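Local coordinates for heme-binding protein A / AI-2 binding protein A (Helicobacter pylori SS1, PDB 6OFQ) that probably serves as the periplasmic substrate-binding protein of an ABC transporter, here holding the short peptide STSA, at residues A[207-219]-A[225-237]. Residues are numbered along the deposited sequence; the frame is centred on the assembly and turned at random.
Sequences KPVGTGPFKFFLW and IILLKNQDYWGPK
Pro-213 lies over the centre of the Tyr-233 ring, its CB 3.8 Å from the ring centroid and only 6° off the normal, a CH-pi contact; the backbone N of Gly-235 sits over the opposite face, so the phenol is sandwiched. Beside it Asn-230 reaches back with CG anti to its own N (chi1 176°): ND2 donates to Gly-212 O at 2.9 Å, with that oxygen close to the amide plane, while OD1 accepts from Asp-232 N in an Asx turn. Both ends of the amide are thus engaged, which fixes its rotation. The adjoining antiparallel hairpin illustrates a classic beta bulge. Phe-217 and Leu-218 both face Ile-226, whose O takes a 2.9 Å bond from Phe-217 N and a weak one from Leu-218 N. The extra residue turns Phe-217 toward the partner strand, its CB 3.7 Å from Leu-228 CD1; Phe-217 CD2 lies 3.9 Å from Ile-226 CG2, these side chains side by side and pointing the same way. Further along, Trp-219 CD1 meets Ile-225 CG1 at 3.4 Å, and Trp-219 NE1 is hydrogen-bonded to Asp-40 OD2. Strand 214-220 ends this mixed sheet within the chain; strand 242-247 flanks 224-229 on its other side, and helix 52-61 packs against Phe-214 and Leu-227.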
loop_
_atom_site.group_PDB
_atom_site.type_symbol
_atom_site.label_atom_id
_atom_site.label_comp_id
_atom_site.label_asym_id
_atom_site.label_seq_id
_atom_site.Cartn_x
_atom_site.Cartn_y
_atom_site.Cartn_z
ATOM N N LYS A 207 -11.279 17.685 2.264
ATOM C CA LYS A 207 -10.728 18.935 1.749
ATOM C C LYS A 207 -9.399 19.130 2.487
ATOM O O LYS A 207 -9.347 19.750 3.548
ATOM C CB LYS A 207 -11.736 20.080 1.978
ATOM C CG LYS A 207 -12.962 19.961 1.080
ATOM C CD LYS A 207 -13.989 21.021 1.451
ATOM C CE LYS A 207 -15.232 20.754 0.612
ATOM N NZ LYS A 207 -16.453 21.535 0.997
ATOM N N PRO A 208 -8.317 18.497 2.011
ATOM C CA PRO A 208 -7.150 18.321 2.839
ATOM C C PRO A 208 -6.229 19.508 2.838
ATOM O O PRO A 208 -6.167 20.259 1.888
ATOM C CB PRO A 208 -6.497 17.092 2.195
ATOM C CG PRO A 208 -6.818 17.224 0.712
ATOM C CD PRO A 208 -8.254 17.704 0.759
ATOM N N VAL A 209 -5.424 19.636 3.907
ATOM C CA VAL A 209 -4.373 20.598 4.056
ATOM C C VAL A 209 -3.051 19.949 4.462
ATOM O O VAL A 209 -3.024 19.314 5.497
ATOM C CB VAL A 209 -4.810 21.683 5.076
ATOM C CG1 VAL A 209 -3.685 22.671 5.329
ATOM C CG2 VAL A 209 -6.036 22.443 4.552
ATOM N N GLY A 210 -2.039 20.093 3.632
ATOM C CA GLY A 210 -0.726 19.456 3.893
ATOM C C GLY A 210 0.387 20.442 3.675
ATOM O O GLY A 210 0.167 21.646 3.479
ATOM N N THR A 211 1.606 19.945 3.634
ATOM C CA THR A 211 2.797 20.722 3.333
ATOM C C THR A 211 3.517 20.352 2.048
ATOM O O THR A 211 4.537 20.942 1.737
ATOM C CB THR A 211 3.816 20.610 4.476
ATOM O OG1 THR A 211 4.187 19.246 4.671
ATOM C CG2 THR A 211 3.308 21.146 5.794
ATOM N N GLY A 212 3.003 19.354 1.333
ATOM C CA GLY A 212 3.736 18.795 0.225
ATOM C C GLY A 212 3.812 19.607 -1.032
ATOM O O GLY A 212 3.273 20.726 -1.095
ATOM N N PRO A 213 4.401 19.023 -2.071
ATOM C CA PRO A 213 4.739 19.811 -3.250
ATOM C C PRO A 213 3.537 20.136 -4.125
ATOM O O PRO A 213 3.713 20.923 -5.060
ATOM C CB PRO A 213 5.731 18.931 -3.991
ATOM C CG PRO A 213 5.523 17.554 -3.457
ATOM C CD PRO A 213 5.071 17.718 -2.030
ATOM N N PHE A 214 2.419 19.446 -3.929
ATOM C CA PHE A 214 1.134 19.801 -4.535
ATOM C C PHE A 214 0.066 20.053 -3.507
ATOM O O PHE A 214 0.114 19.488 -2.429
ATOM C CB PHE A 214 0.678 18.695 -5.510
ATOM C CG PHE A 214 1.617 18.466 -6.657
ATOM C CD1 PHE A 214 2.642 17.542 -6.528
ATOM C CD2 PHE A 214 1.495 19.163 -7.854
ATOM C CE1 PHE A 214 3.518 17.345 -7.563
ATOM C CE2 PHE A 214 2.355 18.965 -8.914
ATOM C CZ PHE A 214 3.375 18.045 -8.751
ATOM N N LYS A 215 -0.907 20.880 -3.892
ATOM C CA LYS A 215 -2.045 21.112 -3.030
ATOM C C LYS A 215 -3.321 20.684 -3.721
ATOM O O LYS A 215 -3.360 20.592 -4.959
ATOM C CB LYS A 215 -2.125 22.562 -2.576
ATOM C CG LYS A 215 -2.297 23.518 -3.732
ATOM C CD LYS A 215 -2.065 24.940 -3.234
ATOM C CE LYS A 215 -2.065 25.868 -4.439
ATOM N NZ LYS A 215 -1.937 27.206 -3.817
ATOM N N PHE A 216 -4.333 20.370 -2.931
ATOM C CA PHE A 216 -5.637 19.943 -3.445
ATOM C C PHE A 216 -6.412 21.098 -4.097
ATOM O O PHE A 216 -6.408 22.189 -3.521
ATOM C CB PHE A 216 -6.433 19.423 -2.259
ATOM C CG PHE A 216 -7.815 18.964 -2.536
ATOM C CD1 PHE A 216 -8.876 19.849 -2.575
ATOM C CD2 PHE A 216 -8.095 17.620 -2.657
ATOM C CE1 PHE A 216 -10.189 19.413 -2.792
ATOM C CE2 PHE A 216 -9.401 17.168 -2.796
ATOM C CZ PHE A 216 -10.422 18.061 -2.862
ATOM N N PHE A 217 -7.025 20.783 -5.236
ATOM C CA PHE A 217 -8.006 21.712 -5.849
ATOM C C PHE A 217 -9.396 21.154 -5.888
ATOM O O PHE A 217 -10.354 21.870 -5.544
ATOM C CB PHE A 217 -7.527 22.222 -7.194
ATOM C CG PHE A 217 -8.460 23.192 -7.847
ATOM C CD1 PHE A 217 -8.556 24.474 -7.341
ATOM C CD2 PHE A 217 -9.229 22.792 -8.904
ATOM C CE1 PHE A 217 -9.445 25.370 -7.904
ATOM C CE2 PHE A 217 -10.128 23.685 -9.461
ATOM C CZ PHE A 217 -10.178 24.972 -8.988
ATOM N N LEU A 218 -9.601 19.942 -6.360
ATOM C CA LEU A 218 -10.917 19.374 -6.509
ATOM C C LEU A 218 -10.885 17.864 -6.427
ATOM O O LEU A 218 -9.882 17.259 -6.848
ATOM C CB LEU A 218 -11.377 19.812 -7.917
ATOM C CG LEU A 218 -12.593 19.288 -8.614
ATOM C CD1 LEU A 218 -12.768 20.252 -9.769
ATOM C CD2 LEU A 218 -12.270 17.939 -9.225
ATOM N N TRP A 219 -11.967 17.286 -5.939
ATOM C CA TRP A 219 -12.178 15.848 -5.980
ATOM C C TRP A 219 -13.601 15.569 -6.448
ATOM O O TRP A 219 -14.560 15.827 -5.712
ATOM C CB TRP A 219 -11.924 15.250 -4.606
ATOM C CG TRP A 219 -12.142 13.745 -4.451
ATOM C CD1 TRP A 219 -12.182 12.792 -5.477
ATOM C CD2 TRP A 219 -12.229 13.031 -3.239
ATOM N NE1 TRP A 219 -12.338 11.553 -4.934
ATOM C CE2 TRP A 219 -12.334 11.669 -3.556
ATOM C CE3 TRP A 219 -12.184 13.423 -1.882
ATOM C CZ2 TRP A 219 -12.368 10.686 -2.562
ATOM C CZ3 TRP A 219 -12.256 12.433 -0.914
ATOM C CH2 TRP A 219 -12.409 11.110 -1.243
ATOM N N ILE A 225 -9.392 13.887 -9.641
ATOM C CA ILE A 225 -8.829 14.786 -8.637
ATOM C C ILE A 225 -7.874 15.723 -9.356
ATOM O O ILE A 225 -7.063 15.291 -10.226
ATOM C CB ILE A 225 -8.060 13.936 -7.611
ATOM C CG1 ILE A 225 -9.080 13.106 -6.823
ATOM C CG2 ILE A 225 -7.196 14.825 -6.725
ATOM C CD1 ILE A 225 -8.448 11.852 -6.236
ATOM N N ILE A 226 -7.907 17.006 -8.972
ATOM C CA ILE A 226 -6.983 17.986 -9.502
ATOM C C ILE A 226 -6.067 18.461 -8.394
ATOM O O ILE A 226 -6.553 18.852 -7.315
ATOM C CB ILE A 226 -7.703 19.210 -10.151
ATOM C CG1 ILE A 226 -8.515 18.750 -11.362
ATOM C CG2 ILE A 226 -6.706 20.291 -10.529
ATOM C CD1 ILE A 226 -9.360 19.833 -11.997
ATOM N N LEU A 227 -4.767 18.349 -8.644
ATOM C CA LEU A 227 -3.690 18.828 -7.778
ATOM C C LEU A 227 -3.012 19.995 -8.470
ATOM O O LEU A 227 -2.721 19.911 -9.674
ATOM C CB LEU A 227 -2.631 17.739 -7.522
ATOM C CG LEU A 227 -3.236 16.457 -6.971
ATOM C CD1 LEU A 227 -2.148 15.365 -6.900
ATOM C CD2 LEU A 227 -3.934 16.624 -5.630
ATOM N N LEU A 228 -2.664 21.032 -7.717
ATOM C CA LEU A 228 -1.896 22.142 -8.243
ATOM C C LEU A 228 -0.538 22.250 -7.578
ATOM O O LEU A 228 -0.436 21.955 -6.360
ATOM C CB LEU A 228 -2.736 23.411 -8.031
ATOM C CG LEU A 228 -4.097 23.482 -8.713
ATOM C CD1 LEU A 228 -4.934 24.668 -8.285
ATOM C CD2 LEU A 228 -3.834 23.456 -10.226
ATOM N N LYS A 229 0.466 22.754 -8.283
ATOM C CA LYS A 229 1.732 22.980 -7.657
ATOM C C LYS A 229 1.638 23.831 -6.424
ATOM O O LYS A 229 1.013 24.875 -6.424
ATOM C CB LYS A 229 2.717 23.548 -8.672
ATOM C CG LYS A 229 4.093 23.957 -8.165
ATOM C CD LYS A 229 4.954 24.359 -9.341
ATOM C CE LYS A 229 6.262 24.921 -8.884
ATOM N NZ LYS A 229 7.264 25.097 -9.971
ATOM N N ASN A 230 2.348 23.440 -5.384
ATOM C CA ASN A 230 2.506 24.306 -4.171
ATOM C C ASN A 230 3.775 25.116 -4.381
ATOM O O ASN A 230 4.897 24.637 -4.289
ATOM C CB ASN A 230 2.673 23.428 -2.939
ATOM C CG ASN A 230 2.934 24.241 -1.684
ATOM O OD1 ASN A 230 2.807 25.467 -1.749
ATOM N ND2 ASN A 230 3.396 23.583 -0.620
ATOM N N GLN A 231 3.590 26.396 -4.685
ATOM C CA GLN A 231 4.738 27.267 -4.954
ATOM C C GLN A 231 5.566 27.558 -3.717
ATOM O O GLN A 231 6.733 27.927 -3.849
ATOM C CB GLN A 231 4.201 28.638 -5.408
ATOM C CG GLN A 231 3.349 28.628 -6.649
ATOM C CD GLN A 231 4.049 28.167 -7.914
ATOM O OE1 GLN A 231 5.262 28.280 -8.073
ATOM N NE2 GLN A 231 3.230 27.557 -8.784
ATOM N N ASP A 232 5.000 27.305 -2.555
ATOM C CA ASP A 232 5.703 27.539 -1.276
ATOM C C ASP A 232 6.309 26.281 -0.657
ATOM O O ASP A 232 6.761 26.299 0.498
ATOM C CB ASP A 232 4.729 28.187 -0.299
ATOM C CG ASP A 232 4.289 29.600 -0.764
ATOM O OD1 ASP A 232 5.122 30.295 -1.375
ATOM O OD2 ASP A 232 3.129 29.961 -0.552
ATOM N N TYR A 233 6.294 25.174 -1.402
ATOM C CA TYR A 233 6.884 23.928 -0.898
ATOM C C TYR A 233 8.297 24.162 -0.353
ATOM O O TYR A 233 9.132 24.780 -0.991
ATOM C CB TYR A 233 6.887 22.900 -2.059
ATOM C CG TYR A 233 7.556 21.589 -1.730
ATOM C CD1 TYR A 233 7.106 20.786 -0.660
ATOM C CD2 TYR A 233 8.586 21.131 -2.527
ATOM C CE1 TYR A 233 7.755 19.569 -0.425
ATOM C CE2 TYR A 233 9.170 19.887 -2.334
ATOM C CZ TYR A 233 8.748 19.129 -1.269
ATOM O OH TYR A 233 9.461 17.941 -1.097
ATOM N N TRP A 234 8.585 23.498 0.771
ATOM C CA TRP A 234 9.901 23.625 1.420
ATOM C C TRP A 234 11.048 23.019 0.645
ATOM O O TRP A 234 12.190 23.454 0.811
ATOM C CB TRP A 234 9.900 23.045 2.833
ATOM C CG TRP A 234 9.492 21.592 2.898
ATOM C CD1 TRP A 234 8.238 21.106 3.082
ATOM C CD2 TRP A 234 10.360 20.462 2.750
ATOM N NE1 TRP A 234 8.274 19.732 3.022
ATOM C CE2 TRP A 234 9.556 19.303 2.816
ATOM C CE3 TRP A 234 11.723 20.335 2.476
ATOM C CZ2 TRP A 234 10.099 18.018 2.684
ATOM C CZ3 TRP A 234 12.270 19.042 2.367
ATOM C CH2 TRP A 234 11.414 17.919 2.450
ATOM N N GLY A 235 10.846 21.961 -0.129
ATOM C CA GLY A 235 11.836 21.258 -0.900
ATOM C C GLY A 235 12.025 21.809 -2.294
ATOM O O GLY A 235 11.468 22.861 -2.627
ATOM N N PRO A 236 12.699 21.001 -3.117
ATOM C CA PRO A 236 12.889 21.375 -4.539
ATOM C C PRO A 236 11.518 21.464 -5.189
ATOM O O PRO A 236 10.684 20.549 -5.018
ATOM C CB PRO A 236 13.678 20.236 -5.159
ATOM C CG PRO A 236 14.239 19.471 -4.004
ATOM C CD PRO A 236 13.333 19.708 -2.814
ATOM N N LYS A 237 11.231 22.580 -5.837
ATOM C CA LYS A 237 9.879 22.811 -6.351
ATOM C C LYS A 237 9.492 21.762 -7.421
ATOM O O LYS A 237 10.356 21.341 -8.201
ATOM C CB LYS A 237 9.737 24.252 -6.870
ATOM C CG LYS A 237 10.139 25.358 -5.903
ATOM C CD LYS A 237 9.213 25.415 -4.721
ATOM C CE LYS A 237 9.642 26.513 -3.739
ATOM N NZ LYS A 237 10.750 25.917 -2.945
HETATM O O HOH W 1 6.009 23.216 2.220
HETATM O O HOH W 2 6.175 22.327 -5.503
HETATM O O HOH W 3 1.039 27.700 -4.174
#